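Local coordinates for Endonuclease/exonuclease/phosphatase domain-containing protein (Enterococcus faecalis, PDB 3L1W) that is of unestablished function but belongs to the endonuclease/exonuclease/phosphatase family and may act as a 3'-5' RNA exonuclease, at residues K2-N7 / H34-C39; L74-N79 / V128-L133; E213-Y218 / S240-L245. All blocks are in the same frame, centred on the assembly; numbering follows the deposited sequence.

Contact 1: K2-N7 / H34-C39; sequences KIATYN and HDWSLC. With SO4 (sulfate ion), chain G.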
loop_
_atom_site.group_PDB
_atom_site.type_symbol
_atom_site.label_atom_id
_atom_site.label_comp_id
_atom_site.label_asym_id
_atom_site.label_seq_id
_atom_site.Cartn_x
_atom_site.Cartn_y
_atom_site.Cartn_z
ATOM N N LYS A 2 -2.877 12.850 -0.694
ATOM C CA LYS A 2 -3.504 11.592 -0.329
ATOM C C LYS A 2 -4.333 11.725 0.948
ATOM O O LYS A 2 -3.884 12.290 1.949
ATOM C CB LYS A 2 -2.465 10.469 -0.200
ATOM C CG LYS A 2 -1.792 10.153 -1.532
ATOM C CD LYS A 2 -1.120 8.786 -1.550
ATOM C CE LYS A 2 -2.132 7.660 -1.753
ATOM N NZ LYS A 2 -1.479 6.383 -2.194
ATOM N N ILE A 3 -5.554 11.217 0.879
ATOM C CA ILE A 3 -6.505 11.309 1.972
ATOM C C ILE A 3 -7.152 9.948 2.141
ATOM O O ILE A 3 -7.188 9.147 1.206
ATOM C CB ILE A 3 -7.607 12.338 1.657
ATOM C CG1 ILE A 3 -8.397 11.905 0.407
ATOM C CG2 ILE A 3 -6.989 13.736 1.453
ATOM C CD1 ILE A 3 -9.523 12.843 -0.001
ATOM N N ALA A 4 -7.687 9.676 3.323
ATOM C CA ALA A 4 -8.301 8.366 3.549
ATOM C C ALA A 4 -9.397 8.448 4.596
ATOM O O ALA A 4 -9.479 9.410 5.362
ATOM C CB ALA A 4 -7.244 7.363 3.997
ATOM N N THR A 5 -10.238 7.423 4.619
ATOM C CA THR A 5 -11.196 7.249 5.697
ATOM C C THR A 5 -11.088 5.798 6.169
ATOM O O THR A 5 -10.862 4.888 5.374
ATOM C CB THR A 5 -12.634 7.623 5.265
ATOM O OG1 THR A 5 -13.548 7.372 6.343
ATOM C CG2 THR A 5 -13.073 6.823 4.036
ATOM N N TYR A 6 -11.228 5.583 7.472
ATOM C CA TYR A 6 -11.027 4.246 8.026
ATOM C C TYR A 6 -11.880 4.094 9.275
ATOM O O TYR A 6 -11.666 4.789 10.281
ATOM C CB TYR A 6 -9.542 4.073 8.367
ATOM C CG TYR A 6 -9.058 2.665 8.674
ATOM C CD1 TYR A 6 -9.805 1.537 8.328
ATOM C CD2 TYR A 6 -7.823 2.468 9.293
ATOM C CE1 TYR A 6 -9.329 0.256 8.595
ATOM C CE2 TYR A 6 -7.345 1.201 9.558
ATOM C CZ TYR A 6 -8.096 0.099 9.215
ATOM O OH TYR A 6 -7.595 -1.160 9.505
ATOM N N ASN A 7 -12.870 3.214 9.194
ATOM C CA ASN A 7 -13.641 2.827 10.356
ATOM C C ASN A 7 -12.852 1.718 11.027
ATOM O O ASN A 7 -12.709 0.624 10.459
ATOM C CB ASN A 7 -15.031 2.341 9.924
ATOM C CG ASN A 7 -15.893 1.904 11.096
ATOM O OD1 ASN A 7 -15.404 1.333 12.066
ATOM N ND2 ASN A 7 -17.190 2.166 11.006
ATOM N N HIS A 34 0.844 3.924 5.432
ATOM C CA HIS A 34 0.218 4.613 4.309
ATOM C C HIS A 34 0.439 6.128 4.329
ATOM O O HIS A 34 0.549 6.753 3.260
ATOM C CB HIS A 34 -1.239 4.178 4.150
ATOM C CG HIS A 34 -1.358 2.741 3.752
ATOM N ND1 HIS A 34 -1.232 2.326 2.442
ATOM C CD2 HIS A 34 -1.509 1.614 4.491
ATOM C CE1 HIS A 34 -1.333 1.009 2.389
ATOM N NE2 HIS A 34 -1.492 0.552 3.618
ATOM N N ASP A 35 0.521 6.699 5.533
ATOM C CA ASP A 35 1.119 8.016 5.725
ATOM C C ASP A 35 0.446 9.105 4.888
ATOM O O ASP A 35 1.117 9.943 4.277
ATOM C CB ASP A 35 2.607 7.926 5.368
ATOM C CG ASP A 35 3.409 9.121 5.833
ATOM O OD1 ASP A 35 3.095 9.694 6.891
ATOM O OD2 ASP A 35 4.392 9.459 5.141
ATOM N N TRP A 36 -0.881 9.095 4.870
ATOM C CA TRP A 36 -1.653 10.092 4.127
ATOM C C TRP A 36 -1.471 11.494 4.708
ATOM O O TRP A 36 -0.943 11.644 5.814
ATOM C CB TRP A 36 -3.142 9.742 4.180
ATOM C CG TRP A 36 -3.478 8.296 3.889
ATOM C CD1 TRP A 36 -3.531 7.687 2.662
ATOM C CD2 TRP A 36 -3.859 7.299 4.846
ATOM N NE1 TRP A 36 -3.903 6.362 2.807
ATOM C CE2 TRP A 36 -4.111 6.106 4.137
ATOM C CE3 TRP A 36 -3.994 7.295 6.240
ATOM C CZ2 TRP A 36 -4.499 4.928 4.770
ATOM C CZ3 TRP A 36 -4.383 6.131 6.867
ATOM C CH2 TRP A 36 -4.637 4.962 6.133
ATOM N N SER A 37 -1.896 12.520 3.966
ATOM C CA SER A 37 -1.980 13.864 4.542
ATOM C C SER A 37 -2.962 13.900 5.695
ATOM O O SER A 37 -2.716 14.564 6.713
ATOM C CB SER A 37 -2.427 14.900 3.503
ATOM O OG SER A 37 -1.373 15.270 2.637
ATOM N N LEU A 38 -4.085 13.203 5.537
ATOM C CA LEU A 38 -5.097 13.183 6.584
ATOM C C LEU A 38 -5.964 11.944 6.449
ATOM O O LEU A 38 -6.075 11.376 5.359
ATOM C CB LEU A 38 -5.968 14.444 6.530
ATOM C CG LEU A 38 -6.783 14.636 5.256
ATOM C CD1 LEU A 38 -8.171 14.028 5.442
ATOM C CD2 LEU A 38 -6.907 16.119 4.925
ATOM N N CYS A 39 -6.568 11.531 7.563
ATOM C CA CYS A 39 -7.421 10.349 7.579
ATOM C C CYS A 39 -8.593 10.603 8.507
ATOM O O CYS A 39 -8.399 10.948 9.674
ATOM C CB CYS A 39 -6.631 9.123 8.074
ATOM S SG CYS A 39 -7.529 7.532 7.911
HETATM S S SO4 G . 0.568 12.980 0.585
HETATM O O1 SO4 G . 0.675 11.875 1.541
HETATM O O2 SO4 G . 1.674 13.899 0.828
HETATM O O3 SO4 G . 0.652 12.459 -0.775
HETATM O O4 SO4 G . -0.696 13.687 0.780
HETATM O O HOH W 1 -1.320 4.194 0.420
#

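Contact 2: L74-N79 / V128-L133; sequences LAILYN and VINVHL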
loop_
_atom_site.group_PDB
_atom_site.type_symbol
_atom_site.label_atom_id
_atom_site.label_comp_id
_atom_site.label_asym_id
_atom_site.label_seq_id
_atom_site.Cartn_x
_atom_site.Cartn_y
_atom_site.Cartn_z
ATOM N N LEU A 74 -15.299 10.234 16.891
ATOM C CA LEU A 74 -14.698 10.335 15.573
ATOM C C LEU A 74 -13.368 11.044 15.729
ATOM O O LEU A 74 -13.146 11.760 16.709
ATOM C CB LEU A 74 -15.580 11.167 14.650
ATOM C CG LEU A 74 -17.019 10.711 14.448
ATOM C CD1 LEU A 74 -17.766 11.679 13.534
ATOM C CD2 LEU A 74 -17.057 9.281 13.888
ATOM N N ALA A 75 -12.474 10.847 14.766
ATOM C CA ALA A 75 -11.221 11.583 14.768
ATOM C C ALA A 75 -10.869 11.985 13.358
ATOM O O ALA A 75 -11.290 11.349 12.382
ATOM C CB ALA A 75 -10.084 10.732 15.379
ATOM N N ILE A 76 -10.109 13.064 13.247
ATOM C CA ILE A 76 -9.434 13.367 11.999
ATOM C C ILE A 76 -7.956 13.427 12.319
ATOM O O ILE A 76 -7.526 14.239 13.133
ATOM C CB ILE A 76 -9.899 14.704 11.392
ATOM C CG1 ILE A 76 -11.396 14.652 11.093
ATOM C CG2 ILE A 76 -9.111 14.986 10.096
ATOM C CD1 ILE A 76 -11.979 15.985 10.644
ATOM N N LEU A 77 -7.197 12.508 11.728
ATOM C CA LEU A 77 -5.754 12.495 11.897
ATOM C C LEU A 77 -5.171 13.297 10.753
ATOM O O LEU A 77 -5.615 13.171 9.612
ATOM C CB LEU A 77 -5.224 11.056 11.827
ATOM C CG LEU A 77 -5.814 10.056 12.818
ATOM C CD1 LEU A 77 -5.184 8.678 12.638
ATOM C CD2 LEU A 77 -5.627 10.553 14.250
ATOM N N TYR A 78 -4.176 14.123 11.042
ATOM C CA TYR A 78 -3.526 14.874 9.971
ATOM C C TYR A 78 -2.061 15.130 10.264
ATOM O O TYR A 78 -1.627 15.148 11.420
ATOM C CB TYR A 78 -4.277 16.184 9.666
ATOM C CG TYR A 78 -4.330 17.169 10.812
ATOM C CD1 TYR A 78 -3.470 18.259 10.857
ATOM C CD2 TYR A 78 -5.239 17.007 11.844
ATOM C CE1 TYR A 78 -3.528 19.173 11.904
ATOM C CE2 TYR A 78 -5.300 17.920 12.897
ATOM C CZ TYR A 78 -4.439 18.989 12.914
ATOM O OH TYR A 78 -4.500 19.885 13.957
ATOM N N ASN A 79 -1.296 15.314 9.197
ATOM C CA ASN A 79 0.132 15.598 9.301
ATOM C C ASN A 79 0.339 17.091 9.113
ATOM O O ASN A 79 0.091 17.615 8.026
ATOM C CB ASN A 79 0.873 14.822 8.208
ATOM C CG ASN A 79 2.369 15.082 8.199
ATOM O OD1 ASN A 79 2.847 16.067 8.748
ATOM N ND2 ASN A 79 3.118 14.189 7.556
ATOM N N VAL A 128 -13.076 19.429 5.460
ATOM C CA VAL A 128 -13.189 17.971 5.627
ATOM C C VAL A 128 -14.331 17.662 6.594
ATOM O O VAL A 128 -14.395 18.235 7.681
ATOM C CB VAL A 128 -11.897 17.375 6.186
ATOM C CG1 VAL A 128 -12.072 15.872 6.460
ATOM C CG2 VAL A 128 -10.733 17.620 5.230
ATOM N N ILE A 129 -15.235 16.764 6.199
ATOM C CA ILE A 129 -16.356 16.370 7.050
ATOM C C ILE A 129 -16.291 14.862 7.265
ATOM O O ILE A 129 -16.357 14.101 6.312
ATOM C CB ILE A 129 -17.719 16.703 6.400
ATOM C CG1 ILE A 129 -17.798 18.189 6.010
ATOM C CG2 ILE A 129 -18.859 16.331 7.340
ATOM C CD1 ILE A 129 -19.023 18.538 5.151
ATOM N N ASN A 130 -16.151 14.452 8.522
ATOM C CA ASN A 130 -16.066 13.042 8.902
ATOM C C ASN A 130 -17.472 12.519 9.158
ATOM O O ASN A 130 -18.141 12.961 10.094
ATOM C CB ASN A 130 -15.207 12.897 10.160
ATOM C CG ASN A 130 -14.900 11.447 10.501
ATOM O OD1 ASN A 130 -15.604 10.538 10.072
ATOM N ND2 ASN A 130 -13.851 11.235 11.290
ATOM N N VAL A 131 -17.906 11.588 8.309
ATOM C CA VAL A 131 -19.253 11.032 8.323
ATOM C C VAL A 131 -19.340 9.683 9.049
ATOM O O VAL A 131 -18.569 8.776 8.759
ATOM C CB VAL A 131 -19.711 10.785 6.861
ATOM C CG1 VAL A 131 -21.055 10.084 6.826
ATOM C CG2 VAL A 131 -19.767 12.117 6.088
ATOM N N HIS A 132 -20.289 9.540 9.974
ATOM C CA HIS A 132 -20.688 8.204 10.412
ATOM C C HIS A 132 -22.178 8.183 10.674
ATOM O O HIS A 132 -22.639 8.601 11.735
ATOM C CB HIS A 132 -19.927 7.740 11.658
ATOM C CG HIS A 132 -20.097 6.279 11.940
ATOM N ND1 HIS A 132 -19.634 5.677 13.091
ATOM C CD2 HIS A 132 -20.675 5.296 11.208
ATOM C CE1 HIS A 132 -19.931 4.389 13.061
ATOM N NE2 HIS A 132 -20.560 4.131 11.928
ATOM N N LEU A 133 -22.935 7.696 9.700
ATOM C CA LEU A 133 -24.393 7.776 9.790
ATOM C C LEU A 133 -24.941 6.583 10.544
ATOM O O LEU A 133 -24.262 5.573 10.680
ATOM C CB LEU A 133 -25.026 7.866 8.399
ATOM C CG LEU A 133 -24.523 9.018 7.526
ATOM C CD1 LEU A 133 -25.221 9.029 6.180
ATOM C CD2 LEU A 133 -24.715 10.349 8.242
#

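Contact 3: E213-Y218 / S240-L245; sequences EIDYIY and SDHFPL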
loop_
_atom_site.group_PDB
_atom_site.type_symbol
_atom_site.label_atom_id
_atom_site.label_comp_id
_atom_site.label_asym_id
_atom_site.label_seq_id
_atom_site.Cartn_x
_atom_site.Cartn_y
_atom_site.Cartn_z
ATOM N N GLU A 213 -20.578 -2.093 0.350
ATOM C CA GLU A 213 -20.049 -0.789 -0.040
ATOM C C GLU A 213 -20.694 0.282 0.826
ATOM O O GLU A 213 -21.719 0.871 0.455
ATOM C CB GLU A 213 -20.344 -0.501 -1.513
ATOM C CG GLU A 213 -19.699 -1.476 -2.474
ATOM C CD GLU A 213 -20.194 -1.322 -3.900
ATOM O OE1 GLU A 213 -20.985 -0.392 -4.176
ATOM O OE2 GLU A 213 -19.794 -2.147 -4.746
ATOM N N ILE A 214 -20.103 0.533 1.988
ATOM C CA ILE A 214 -20.720 1.472 2.920
ATOM C C ILE A 214 -19.839 2.675 3.280
ATOM O O ILE A 214 -20.334 3.662 3.820
ATOM C CB ILE A 214 -21.229 0.771 4.207
ATOM C CG1 ILE A 214 -20.093 0.048 4.946
ATOM C CG2 ILE A 214 -22.386 -0.189 3.871
ATOM C CD1 ILE A 214 -20.557 -0.603 6.263
ATOM N N ASP A 215 -18.553 2.602 2.942
ATOM C CA ASP A 215 -17.641 3.730 3.169
ATOM C C ASP A 215 -17.419 4.457 1.859
ATOM O O ASP A 215 -17.308 3.816 0.820
ATOM C CB ASP A 215 -16.303 3.227 3.703
ATOM C CG ASP A 215 -16.452 2.474 4.999
ATOM O OD1 ASP A 215 -16.710 3.123 6.027
ATOM O OD2 ASP A 215 -16.331 1.231 4.989
ATOM N N TYR A 216 -17.341 5.786 1.918
ATOM C CA TYR A 216 -17.277 6.632 0.730
ATOM C C TYR A 216 -16.371 7.835 0.919
ATOM O O TYR A 216 -16.227 8.360 2.028
ATOM C CB TYR A 216 -18.674 7.148 0.363
ATOM C CG TYR A 216 -19.611 6.058 -0.086
ATOM C CD1 TYR A 216 -19.845 5.830 -1.438
ATOM C CD2 TYR A 216 -20.238 5.236 0.838
ATOM C CE1 TYR A 216 -20.690 4.813 -1.853
ATOM C CE2 TYR A 216 -21.068 4.211 0.434
ATOM C CZ TYR A 216 -21.296 4.010 -0.906
ATOM O OH TYR A 216 -22.132 2.999 -1.302
ATOM N N ILE A 217 -15.776 8.272 -0.187
ATOM C CA ILE A 217 -15.100 9.554 -0.238
ATOM C C ILE A 217 -15.783 10.368 -1.324
ATOM O O ILE A 217 -15.605 10.113 -2.517
ATOM C CB ILE A 217 -13.590 9.403 -0.519
ATOM C CG1 ILE A 217 -12.915 8.647 0.627
ATOM C CG2 ILE A 217 -12.936 10.769 -0.725
ATOM C CD1 ILE A 217 -11.396 8.430 0.400
ATOM N N TYR A 218 -16.591 11.332 -0.894
ATOM C CA TYR A 218 -17.310 12.218 -1.809
ATOM C C TYR A 218 -16.554 13.532 -1.937
ATOM O O TYR A 218 -16.041 14.065 -0.944
ATOM C CB TYR A 218 -18.735 12.480 -1.295
ATOM C CG TYR A 218 -19.755 11.451 -1.740
ATOM C CD1 TYR A 218 -20.306 11.512 -3.011
ATOM C CD2 TYR A 218 -20.190 10.445 -0.879
ATOM C CE1 TYR A 218 -21.250 10.585 -3.432
ATOM C CE2 TYR A 218 -21.140 9.507 -1.285
ATOM C CZ TYR A 218 -21.665 9.588 -2.565
ATOM O OH TYR A 218 -22.605 8.682 -2.990
ATOM N N SER A 240 -9.213 -4.180 10.909
ATOM C CA SER A 240 -10.565 -3.717 11.219
ATOM C C SER A 240 -11.539 -4.530 10.379
ATOM O O SER A 240 -11.105 -5.250 9.463
ATOM C CB SER A 240 -10.739 -2.230 10.887
ATOM O OG SER A 240 -12.090 -1.832 11.141
ATOM N N ASP A 241 -12.839 -4.430 10.674
ATOM C CA ASP A 241 -13.836 -5.100 9.839
ATOM C C ASP A 241 -14.217 -4.272 8.611
ATOM O O ASP A 241 -15.037 -4.699 7.794
ATOM C CB ASP A 241 -15.076 -5.568 10.637
ATOM C CG ASP A 241 -15.771 -4.443 11.401
ATOM O OD1 ASP A 241 -15.295 -3.289 11.400
ATOM O OD2 ASP A 241 -16.814 -4.741 12.026
ATOM N N HIS A 242 -13.611 -3.087 8.490
ATOM C CA HIS A 242 -13.624 -2.332 7.235
ATOM C C HIS A 242 -12.219 -2.282 6.656
ATOM O O HIS A 242 -11.239 -2.294 7.402
ATOM C CB HIS A 242 -14.020 -0.875 7.479
ATOM C CG HIS A 242 -15.404 -0.685 8.005
ATOM N ND1 HIS A 242 -16.348 0.082 7.351
ATOM C CD2 HIS A 242 -15.984 -1.102 9.154
ATOM C CE1 HIS A 242 -17.465 0.092 8.059
ATOM N NE2 HIS A 242 -17.266 -0.607 9.163
ATOM N N PHE A 243 -12.118 -2.168 5.339
ATOM C CA PHE A 243 -10.854 -1.749 4.721
ATOM C C PHE A 243 -10.784 -0.229 4.765
ATOM O O PHE A 243 -11.803 0.442 4.608
ATOM C CB PHE A 243 -10.809 -2.150 3.242
ATOM C CG PHE A 243 -10.859 -3.628 3.002
ATOM C CD1 PHE A 243 -10.097 -4.487 3.775
ATOM C CD2 PHE A 243 -11.640 -4.156 1.976
ATOM C CE1 PHE A 243 -10.123 -5.863 3.543
ATOM C CE2 PHE A 243 -11.665 -5.527 1.731
ATOM C CZ PHE A 243 -10.910 -6.381 2.517
ATOM N N PRO A 244 -9.575 0.330 4.950
ATOM C CA PRO A 244 -9.430 1.762 4.673
ATOM C C PRO A 244 -9.754 2.052 3.211
ATOM O O PRO A 244 -9.537 1.210 2.316
ATOM C CB PRO A 244 -7.930 2.029 4.917
ATOM C CG PRO A 244 -7.445 0.851 5.727
ATOM C CD PRO A 244 -8.304 -0.308 5.317
ATOM N N LEU A 245 -10.246 3.259 2.969
ATOM C CA LEU A 245 -10.535 3.726 1.626
ATOM C C LEU A 245 -9.704 4.976 1.451
ATOM O O LEU A 245 -9.768 5.882 2.285
ATOM C CB LEU A 245 -12.028 4.072 1.506
ATOM C CG LEU A 245 -12.548 4.710 0.223
ATOM C CD1 LEU A 245 -12.247 3.825 -0.981
ATOM C CD2 LEU A 245 -14.068 4.960 0.354
#

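Contact 1: K2-N7 / H34-C39
Ala4 and Trp36 meet in a beta-alpha-beta unit, in which strands 2-7 and 38-44 run parallel and helix 20-34 makes the crossover between them. Two backbone bonds tie the segments: Ser37 N donates a hydrogen bond to Lys2 O at 2.8 Å, and Ala4 N does so to Leu38 O at 3.1 Å. Cys39 CA adds a CA-H...O contact to Ala4 O at 3.2 Å.

The Trp36 side chain lies between strand 2-7 and the end of helix 20-34. Its CB rests against Lys2 O; with CG anti to the carbonyl carbon (chi1 -47°), the ring is laid across Ala4. CD1 comes near Lys2 CB, which sits at the ring edge, while CE2 and CD2 lie beneath the Ala4 methyl. The six-membered part continues under the same methyl, CE3 and CZ2 nearer and CH2 4.1 Å from Ala4 CB. This is a CH-pi contact over the face, CB standing 3.5 Å from the centroid of the five-membered ring and 16° off its normal. His34 CB covers the opposite face near the rim. NE1 is hydrogen-bonded to Glu246 OE1, whose carboxylate also forms a salt bridge with Lys2 NZ; Leu30 and Ile31 of the helix also touch the side chain.

On the face of Ala4, Cys39 SG touches both Ala4 CB and Tyr6 CB. On the sheet's other face the Ile3 and Leu38 side chains run alongside each other, CG2 against CG. At the strand's start a sulfate, probably from the crystallisation liquor, is held by Lys82 and, through O4, by Lys2 N at 2.8 Å and Ser37 OG at 2.5 Å.

Contact 2: L74-N79 / V128-L133
Asn130 ND2 comes within 2.8 Å of Ala75 O and is hydrogen-bonded to Ile41 O, while OD1 of the same amide accepts from Gln42 NE2. The side chain thus reaches from strand 126-132 in one sheet to strands 73-78 and 38-44 in the other, across the interior of the two-sheet sandwich of the DNase I-like fold. CG anti to the backbone N (chi1 -172°) carries the amide across to the other sheet. Segments 74-78 and 128-132 run roughly antiparallel (144° between their directions), with axes 8.1 Å apart at closest approach.

Leu74 and Asn130 cross obliquely: CB of the leucine lies 3.8 Å from Asn130 ND2, and its CD1 rests on Asn130 O. The other branch, CD2, touches His132 CB at 3.9 Å; beyond that carbon the side chain departs from segment 74-79 and touches Glu43 and Asp166. At the far end Ile76 and Val128 pass alongside with opposed headings, CD1 to CG1 at 4.2 Å, with Phe117 of strand 111-119 packing on both.

A buried primary amide flanked by Leu74 and Ile76 therefore has partners for both of its polar ends, and the two bonds to the opposite sheet fix its rotation and join the sheets by polar as well as apolar contacts.

Contact 3: E213-Y218 / S240-L245
Asp215 CG and His242 CG both stand anti to their own carbonyl carbons, chi1 -59° and -64°, and these two torsions bring carboxylate and imidazole together across the gap between the segments. His242 ND1 donates to Asp215 OD2 at 2.6 Å, with an N-H...O angle of 167°. The carboxylate oxygen receives it on its syn lone pair, and that oxygen lies almost in the imidazole plane, although the two flat groups are strongly turned against each other. Thr198 OG1 is a second hydrogen-bonding partner of OD2, which helps hold the carboxylate in position. This histidine-carboxylate pair resembles the one in the active sites of DNase I-like enzymes; a similar role here is plausible but not established.

Ile214 reaches the same ring from another direction: its CD1 lies 3.6 Å from His242 CE1, the two side chains crossing at about a right angle. Farther along, Leu245 turns its CD2 methyl onto the backbone of strand 215-220, 3.5 Å from Asp215 O and 3.6 Å from Tyr216 CA. Ile217 and Leu245 run by one another in opposite senses, CG1 to CD2 at 3.9 Å, while Ile217 CD1 meets Leu245 O. Polar pairing at one end thus gives way to aliphatic contact at the other.

Around the pair, Phe199 meets the His242 ring edge-to-face and Asp166 touches both side chains. Strand 215-220 is flanked in its sheet by strands 161-164 and 184-185, while segment 240-245 leads into strand 245-251 of the other sheet, next to strand 2-7.

Along the chain the contacts close one after another: contact 1, contact 2, contact 3. Contact 1 lies within the seven-stranded sheet, whereas contacts 2 and 3 each join that side of the fold to the six-stranded sheet. Centres of contacts 1 and 2 are about 10 Å apart and linked through neighbouring strands 38-44 and 73-78, where Cys39 N probably hydrogen-bonds to Leu77 O. Contacts 1 and 3, about 11 Å apart between centres, meet where Thr5 N probably hydrogen-bonds with Leu245 O and Asn7 O with Ser240 OG. Contacts 2 and 3, about 13 Å apart between centres, do not touch; their nearest atoms are about 6 Å apart. Strand 2-7 and its neighbours thus connect the two intersheet contacts.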